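Local coordinates for protein short chain dehydrogenase (A0QTM2 homolog) (Mycobacterium thermoresistibile, PDB 3SC4) that probably catalyses NAD(P)-dependent oxidation or reduction as a short chain dehydrogenase with a Rossmann fold, at residues N35-A40 against Q66-V71; W195-V200 against L244-L249. All blocks are in the same frame, centred on the assembly; numbering follows the deposited sequence.

Contact 1: N35-A40 against Q66-V71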
ATOM      1  N   ASN B  35     -14.883  11.390 -25.692  1.00 32.17           N
ATOM      2  CA  ASN B  35     -13.558  12.003 -25.672  1.00 31.97           C
ATOM      3  C   ASN B  35     -12.637  11.206 -24.728  1.00 30.32           C
ATOM      4  O   ASN B  35     -13.088  10.696 -23.701  1.00 29.34           O
ATOM      5  CB  ASN B  35     -13.647  13.462 -25.237  1.00 32.74           C
ATOM      6  CG  ASN B  35     -14.782  14.216 -25.941  1.00 34.64           C
ATOM      7  OD1 ASN B  35     -15.021  14.053 -27.144  1.00 33.14           O
ATOM      8  ND2 ASN B  35     -15.506  15.024 -25.171  1.00 33.99           N
ATOM      9  N   VAL B  36     -11.366  11.077 -25.107  1.00 29.50           N
ATOM     10  CA  VAL B  36     -10.388  10.372 -24.310  1.00 27.89           C
ATOM     11  C   VAL B  36      -9.070  11.130 -24.282  1.00 28.00           C
ATOM     12  O   VAL B  36      -8.434  11.300 -25.298  1.00 28.83           O
ATOM     13  CB  VAL B  36     -10.104   8.987 -24.892  1.00 27.50           C
ATOM     14  CG1 VAL B  36      -8.983   8.294 -24.090  1.00 26.01           C
ATOM     15  CG2 VAL B  36     -11.367   8.141 -24.906  1.00 26.42           C
ATOM     16  N   ALA B  37      -8.667  11.598 -23.113  1.00 27.79           N
ATOM     17  CA  ALA B  37      -7.328  12.150 -22.918  1.00 27.60           C
ATOM     18  C   ALA B  37      -6.472  11.038 -22.356  1.00 26.43           C
ATOM     19  O   ALA B  37      -6.912  10.307 -21.468  1.00 25.59           O
ATOM     20  CB  ALA B  37      -7.355  13.341 -21.957  1.00 28.00           C
ATOM     21  N   LEU B  38      -5.270  10.881 -22.902  1.00 26.81           N
ATOM     22  CA  LEU B  38      -4.369   9.814 -22.489  1.00 25.87           C
ATOM     23  C   LEU B  38      -3.033  10.446 -22.179  1.00 26.43           C
ATOM     24  O   LEU B  38      -2.541  11.287 -22.940  1.00 26.78           O
ATOM     25  CB  LEU B  38      -4.252   8.710 -23.552  1.00 25.68           C
ATOM     26  CG  LEU B  38      -3.878   8.995 -25.023  1.00 25.87           C
ATOM     27  CD1 LEU B  38      -3.592   7.700 -25.748  1.00 25.56           C
ATOM     28  CD2 LEU B  38      -4.953   9.710 -25.754  1.00 25.72           C
ATOM     29  N   VAL B  39      -2.473  10.077 -21.033  1.00 26.43           N
ATOM     30  CA  VAL B  39      -1.214  10.654 -20.586  1.00 27.53           C
ATOM     31  C   VAL B  39      -0.129   9.562 -20.501  1.00 27.47           C
ATOM     32  O   VAL B  39      -0.374   8.499 -19.919  1.00 28.08           O
ATOM     33  CB  VAL B  39      -1.404  11.394 -19.243  1.00 27.16           C
ATOM     34  CG1 VAL B  39      -1.705  10.408 -18.119  1.00 26.27           C
ATOM     35  CG2 VAL B  39      -0.187  12.223 -18.913  1.00 26.74           C
ATOM     36  N   ALA B  40       1.037   9.809 -21.101  1.00 28.20           N
ATOM     37  CA  ALA B  40       2.223   8.936 -20.950  1.00 28.56           C
ATOM     38  C   ALA B  40       3.511   9.751 -20.763  1.00 30.20           C
ATOM     39  O   ALA B  40       3.550  10.947 -21.056  1.00 31.20           O
ATOM     40  CB  ALA B  40       2.365   7.999 -22.132  1.00 27.73           C
ATOM     41  N   GLN B  66     -12.839  11.358 -29.894  1.00 39.47           N
ATOM     42  CA  GLN B  66     -11.894  12.464 -29.998  1.00 40.14           C
ATOM     43  C   GLN B  66     -10.749  12.145 -29.027  1.00 37.94           C
ATOM     44  O   GLN B  66     -10.984  11.666 -27.916  1.00 37.15           O
ATOM     45  CB  GLN B  66     -12.599  13.793 -29.680  1.00 41.75           C
ATOM     46  CG  GLN B  66     -12.964  14.687 -30.893  1.00 46.76           C
ATOM     47  CD  GLN B  66     -13.643  13.944 -32.088  1.00 52.51           C
ATOM     48  OE1 GLN B  66     -14.795  13.472 -31.991  1.00 54.28           O
ATOM     49  NE2 GLN B  66     -12.928  13.874 -33.228  1.00 53.57           N
ATOM     50  N   ALA B  67      -9.513  12.372 -29.462  1.00 36.89           N
ATOM     51  CA  ALA B  67      -8.339  11.994 -28.685  1.00 35.19           C
ATOM     52  C   ALA B  67      -7.506  13.206 -28.319  1.00 35.06           C
ATOM     53  O   ALA B  67      -7.381  14.142 -29.096  1.00 36.08           O
ATOM     54  CB  ALA B  67      -7.486  10.985 -29.441  1.00 34.57           C
ATOM     55  N   LEU B  68      -6.937  13.174 -27.118  1.00 33.67           N
ATOM     56  CA  LEU B  68      -6.037  14.218 -26.656  1.00 33.42           C
ATOM     57  C   LEU B  68      -4.821  13.532 -26.035  1.00 31.84           C
ATOM     58  O   LEU B  68      -4.799  13.259 -24.841  1.00 30.90           O
ATOM     59  CB  LEU B  68      -6.738  15.134 -25.650  1.00 33.37           C
ATOM     60  CG  LEU B  68      -5.894  16.326 -25.203  1.00 33.65           C
ATOM     61  CD1 LEU B  68      -5.638  17.294 -26.366  1.00 34.07           C
ATOM     62  CD2 LEU B  68      -6.564  17.028 -24.025  1.00 31.89           C
ATOM     63  N   PRO B  69      -3.816  13.223 -26.857  1.00 31.15           N
ATOM     64  CA  PRO B  69      -2.611  12.641 -26.295  1.00 30.01           C
ATOM     65  C   PRO B  69      -1.838  13.711 -25.574  1.00 29.98           C
ATOM     66  O   PRO B  69      -1.682  14.790 -26.100  1.00 31.31           O
ATOM     67  CB  PRO B  69      -1.840  12.183 -27.530  1.00 30.91           C
ATOM     68  CG  PRO B  69      -2.265  13.163 -28.620  1.00 31.90           C
ATOM     69  CD  PRO B  69      -3.699  13.483 -28.304  1.00 32.10           C
ATOM     70  N   ILE B  70      -1.373  13.410 -24.370  1.00 28.92           N
ATOM     71  CA  ILE B  70      -0.644  14.364 -23.533  1.00 28.57           C
ATOM     72  C   ILE B  70       0.645  13.682 -23.064  1.00 28.11           C
ATOM     73  O   ILE B  70       0.617  12.558 -22.549  1.00 25.80           O
ATOM     74  CB  ILE B  70      -1.487  14.749 -22.300  1.00 27.84           C
ATOM     75  CG1 ILE B  70      -2.840  15.292 -22.762  1.00 28.46           C
ATOM     76  CG2 ILE B  70      -0.750  15.751 -21.416  1.00 27.19           C
ATOM     77  CD1 ILE B  70      -3.861  15.464 -21.689  1.00 28.11           C
ATOM     78  N   VAL B  71       1.770  14.355 -23.265  1.00 29.37           N
ATOM     79  CA  VAL B  71       3.020  13.930 -22.666  1.00 29.66           C
ATOM     80  C   VAL B  71       3.083  14.377 -21.206  1.00 29.97           C
ATOM     81  O   VAL B  71       2.976  15.571 -20.912  1.00 30.65           O
ATOM     82  CB  VAL B  71       4.215  14.504 -23.401  1.00 31.06           C
ATOM     83  CG1 VAL B  71       5.495  14.369 -22.538  1.00 30.55           C
ATOM     84  CG2 VAL B  71       4.352  13.809 -24.751  1.00 30.61           C
TER
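A37 and I70 bring side chains of two neighbouring parallel strands together on the face covered by helix 77-91. I70 places CG1 beside its own backbone N (chi1 -56°) and is extended beyond it, which carries CD1 diagonally to A37 CB, 4.1 Å away. A37 CB also lies 4.2 Å from L68 CB, and alanine's small size leaves room for both larger neighbours. Further along this face, V39 CG2 lies 4.4 Å from I70 CG2. At the other end N35 OD1 approaches Q66 CB at 3.5 Å; the two amide planes stand 62° apart and Q66 bends away toward solvent, while N35 ND2 is hydrogen-bonded to T11 OG1.

On the reverse face, beneath helix 53-63, L38 holds CG in the crowded position between N and the carbonyl carbon (chi1 54°). This lays CD2 across the neighbouring chain, 3.8 Å from P69 CA and 4.4 Å from P69 CB. Backbone bonds run in the staggered parallel pattern: L38 N donates to L68 O, and I70 N reaches L38 O at 2.8 Å, while V36 and A40 complete the ladder. Proline costs nothing here, because the nitrogen of P69 points away from strand 35-40 at the outermost strand of the sheet.

Together the strands form a right-handed beta-alpha-beta unit through helix 53-63. The chemistry implies a division of labour: backbone hydrogen bonds fix the register, and mainly apolar side chains of modest size pack each face against its helix, 77-91 on the side of A37 and I70, 53-63 on the side of L38 and P69.

Contact 2: W195-V200 against L244-L249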
ATOM      1  N   TRP B 195     -10.096  -6.383 -12.545  1.00 16.00           N
ATOM      2  CA  TRP B 195      -8.952  -7.285 -12.714  1.00 16.07           C
ATOM      3  C   TRP B 195      -9.378  -8.539 -13.511  1.00 17.19           C
ATOM      4  O   TRP B 195     -10.470  -9.061 -13.300  1.00 18.34           O
ATOM      5  CB  TRP B 195      -8.468  -7.689 -11.322  1.00 15.63           C
ATOM      6  CG  TRP B 195      -7.106  -8.353 -11.246  1.00 15.53           C
ATOM      7  CD1 TRP B 195      -6.848  -9.619 -10.843  1.00 14.90           C
ATOM      8  CD2 TRP B 195      -5.838  -7.745 -11.477  1.00 14.75           C
ATOM      9  NE1 TRP B 195      -5.512  -9.853 -10.847  1.00 14.39           N
ATOM     10  CE2 TRP B 195      -4.864  -8.720 -11.246  1.00 14.73           C
ATOM     11  CE3 TRP B 195      -5.437  -6.474 -11.902  1.00 16.54           C
ATOM     12  CZ2 TRP B 195      -3.495  -8.475 -11.415  1.00 14.86           C
ATOM     13  CZ3 TRP B 195      -4.080  -6.219 -12.070  1.00 15.90           C
ATOM     14  CH2 TRP B 195      -3.122  -7.223 -11.827  1.00 15.36           C
ATOM     15  N   PRO B 196      -8.529  -9.038 -14.416  1.00 17.15           N
ATOM     16  CA  PRO B 196      -8.925 -10.162 -15.238  1.00 17.51           C
ATOM     17  C   PRO B 196      -8.537 -11.493 -14.597  1.00 17.94           C
ATOM     18  O   PRO B 196      -7.572 -11.564 -13.859  1.00 18.18           O
ATOM     19  CB  PRO B 196      -8.114  -9.932 -16.507  1.00 17.61           C
ATOM     20  CG  PRO B 196      -6.848  -9.352 -16.017  1.00 17.21           C
ATOM     21  CD  PRO B 196      -7.177  -8.581 -14.764  1.00 17.23           C
ATOM     22  N   ARG B 197      -9.264 -12.552 -14.898  1.00 18.54           N
ATOM     23  CA  ARG B 197      -9.007 -13.831 -14.248  1.00 18.91           C
ATOM     24  C   ARG B 197      -7.841 -14.576 -14.855  1.00 18.86           C
ATOM     25  O   ARG B 197      -7.270 -15.451 -14.203  1.00 19.43           O
ATOM     26  CB  ARG B 197     -10.235 -14.753 -14.324  1.00 19.60           C
ATOM     27  CG  ARG B 197     -11.293 -14.437 -13.341  1.00 19.47           C
ATOM     28  CD  ARG B 197     -12.354 -15.510 -13.329  1.00 19.53           C
ATOM     29  NE  ARG B 197     -13.286 -15.303 -12.231  1.00 20.35           N
ATOM     30  CZ  ARG B 197     -13.244 -15.920 -11.051  1.00 20.85           C
ATOM     31  NH1 ARG B 197     -12.307 -16.812 -10.755  1.00 23.19           N
ATOM     32  NH2 ARG B 197     -14.157 -15.640 -10.142  1.00 21.53           N
ATOM     33  N   THR B 198      -7.529 -14.292 -16.113  1.00 18.77           N
ATOM     34  CA  THR B 198      -6.439 -14.965 -16.793  1.00 19.09           C
ATOM     35  C   THR B 198      -5.391 -13.938 -17.149  1.00 19.12           C
ATOM     36  O   THR B 198      -5.635 -12.740 -17.031  1.00 19.70           O
ATOM     37  CB  THR B 198      -6.913 -15.580 -18.095  1.00 19.67           C
ATOM     38  OG1 THR B 198      -7.107 -14.532 -19.059  1.00 17.74           O
ATOM     39  CG2 THR B 198      -8.207 -16.369 -17.883  1.00 19.59           C
ATOM     40  N   THR B 199      -4.232 -14.381 -17.614  1.00 19.93           N
ATOM     41  CA  THR B 199      -3.272 -13.451 -18.195  1.00 20.45           C
ATOM     42  C   THR B 199      -3.893 -12.958 -19.481  1.00 20.96           C
ATOM     43  O   THR B 199      -4.618 -13.693 -20.122  1.00 21.50           O
ATOM     44  CB  THR B 199      -1.944 -14.113 -18.536  1.00 20.65           C
ATOM     45  OG1 THR B 199      -2.193 -15.331 -19.261  1.00 22.79           O
ATOM     46  CG2 THR B 199      -1.222 -14.438 -17.280  1.00 21.34           C
ATOM     47  N   VAL B 200      -3.601 -11.715 -19.836  1.00 21.42           N
ATOM     48  CA  VAL B 200      -4.059 -11.113 -21.085  1.00 21.83           C
ATOM     49  C   VAL B 200      -2.902 -10.929 -22.043  1.00 21.83           C
ATOM     50  O   VAL B 200      -1.940 -10.241 -21.723  1.00 22.09           O
ATOM     51  CB  VAL B 200      -4.690  -9.721 -20.847  1.00 21.48           C
ATOM     52  CG1 VAL B 200      -5.062  -9.110 -22.180  1.00 21.43           C
ATOM     53  CG2 VAL B 200      -5.915  -9.838 -19.936  1.00 19.88           C
ATOM     54  N   LEU B 244     -13.830  -8.695 -10.901  1.00 18.83           N
ATOM     55  CA  LEU B 244     -13.131  -9.522 -11.883  1.00 18.27           C
ATOM     56  C   LEU B 244     -13.812  -9.425 -13.265  1.00 18.42           C
ATOM     57  O   LEU B 244     -15.020  -9.483 -13.341  1.00 18.83           O
ATOM     58  CB  LEU B 244     -13.157 -10.976 -11.416  1.00 18.62           C
ATOM     59  CG  LEU B 244     -12.347 -11.296 -10.161  1.00 18.87           C
ATOM     60  CD1 LEU B 244     -12.543 -12.758  -9.726  1.00 18.83           C
ATOM     61  CD2 LEU B 244     -10.892 -10.992 -10.412  1.00 15.39           C
ATOM     62  N   CYS B 245     -13.051  -9.320 -14.357  1.00 18.27           N
ATOM     63  CA  CYS B 245     -13.657  -9.071 -15.664  1.00 19.14           C
ATOM     64  C   CYS B 245     -14.738 -10.106 -16.039  1.00 20.08           C
ATOM     65  O   CYS B 245     -15.900  -9.771 -16.287  1.00 19.85           O
ATOM     66  CB  CYS B 245     -12.585  -9.030 -16.751  1.00 18.82           C
ATOM     67  SG  CYS B 245     -11.446  -7.627 -16.588  1.00 19.79           S
ATOM     68  N   GLU B 246     -14.345 -11.368 -16.058  1.00 20.53           N
ATOM     69  CA  GLU B 246     -15.237 -12.416 -16.487  1.00 21.91           C
ATOM     70  C   GLU B 246     -16.536 -12.427 -15.659  1.00 22.94           C
ATOM     71  O   GLU B 246     -17.633 -12.518 -16.214  1.00 24.04           O
ATOM     72  CB  GLU B 246     -14.528 -13.761 -16.417  1.00 22.47           C
ATOM     73  CG  GLU B 246     -13.472 -13.954 -17.494  1.00 22.04           C
ATOM     74  CD  GLU B 246     -12.100 -13.428 -17.107  1.00 21.89           C
ATOM     75  OE1 GLU B 246     -12.009 -12.473 -16.294  1.00 20.14           O
ATOM     76  OE2 GLU B 246     -11.109 -13.962 -17.657  1.00 21.88           O
ATOM     77  N   ASP B 247     -16.416 -12.277 -14.349  1.00 22.60           N
ATOM     78  CA  ASP B 247     -17.597 -12.227 -13.484  1.00 23.63           C
ATOM     79  C   ASP B 247     -18.530 -11.067 -13.867  1.00 23.74           C
ATOM     80  O   ASP B 247     -19.739 -11.227 -13.942  1.00 25.01           O
ATOM     81  CB  ASP B 247     -17.192 -12.133 -12.006  1.00 22.95           C
ATOM     82  CG  ASP B 247     -16.259 -13.243 -11.592  1.00 24.27           C
ATOM     83  OD1 ASP B 247     -15.332 -13.561 -12.360  1.00 25.88           O
ATOM     84  OD2 ASP B 247     -16.430 -13.809 -10.495  1.00 27.82           O
ATOM     85  N   VAL B 248     -17.958  -9.898 -14.102  1.00 23.23           N
ATOM     86  CA  VAL B 248     -18.738  -8.732 -14.470  1.00 23.00           C
ATOM     87  C   VAL B 248     -19.493  -9.014 -15.762  1.00 24.22           C
ATOM     88  O   VAL B 248     -20.689  -8.672 -15.900  1.00 24.35           O
ATOM     89  CB  VAL B 248     -17.829  -7.499 -14.623  1.00 21.95           C
ATOM     90  CG1 VAL B 248     -18.548  -6.367 -15.337  1.00 21.72           C
ATOM     91  CG2 VAL B 248     -17.357  -7.064 -13.262  1.00 19.37           C
ATOM     92  N   LEU B 249     -18.801  -9.661 -16.694  1.00 24.28           N
ATOM     93  CA  LEU B 249     -19.383  -9.948 -17.992  1.00 25.54           C
ATOM     94  C   LEU B 249     -20.569 -10.922 -17.904  1.00 27.48           C
ATOM     95  O   LEU B 249     -21.604 -10.650 -18.487  1.00 28.77           O
ATOM     96  CB  LEU B 249     -18.310 -10.416 -18.976  1.00 24.80           C
ATOM     97  CG  LEU B 249     -17.407  -9.250 -19.462  1.00 23.83           C
ATOM     98  CD1 LEU B 249     -16.121  -9.775 -20.083  1.00 21.36           C
ATOM     99  CD2 LEU B 249     -18.139  -8.292 -20.444  1.00 21.05           C
TER
HETATM  100  O   HOH W   1      -8.785 -12.762 -18.130  1.00  7.61           O
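R197 meets D247 with the NE-NH2 edge of its guanidinium, NE to OD1 at 2.7 Å and NH2 to OD2 at 2.9 Å, each oxygen using its syn lone pair. The guanidinium and carboxylate are nearly coplanar, 6° apart, and this two-point pairing lets both N-H bonds point almost straight at their oxygens; L244 CD1 covers one guanidinium face, and NH1 goes to S276 O.

E246 serves the loop's backbone. Its OE1 accepts from R197 N, and its OE2 takes a salt bridge from R219 and a hydrogen from water 1. That water also accepts from T198 N and donates to T198 OG1; threonine suits the place because its hydroxyl can accept from the water while donating to T199 O. Acidic residues in this first turn would probably also be favoured by the helix dipole. C245 N is satisfied by W195 O at 2.8 Å, and W195 NE1 by L272 O.

The loop leaving strand 190-195 for helix 203-209 is thereby bonded to the first turn of helix 245-252, which follows edge strand 242-244. Y224 of helix 222-232 packs on P196 and C245, while W195 leans on Y166 and K170 of helix 164-183, which match the family's YxxxK pattern.

Overall arrangement
Both contacts belong to the parallel Rossmann sheet but lie toward its two borders, on opposite sides of the chain's centre, with centres about 25 Å apart and nearest atoms about 17 Å apart. Contact 1 pairs the outermost strand 66-71 with 35-40; contact 2 lies where strands 190-195 and 242-244, at the other border, run out into loop and helix. Along the chain they follow in series, contact 1 closing before contact 2 opens. Strands 11-15, 96-99 and 146-149 lie between them. In this family the cofactor generally lies across the C-terminal ends of the strands, its adenosine end toward the side of strand 35-40; here the two contacts occupy opposite flanks of that sheet.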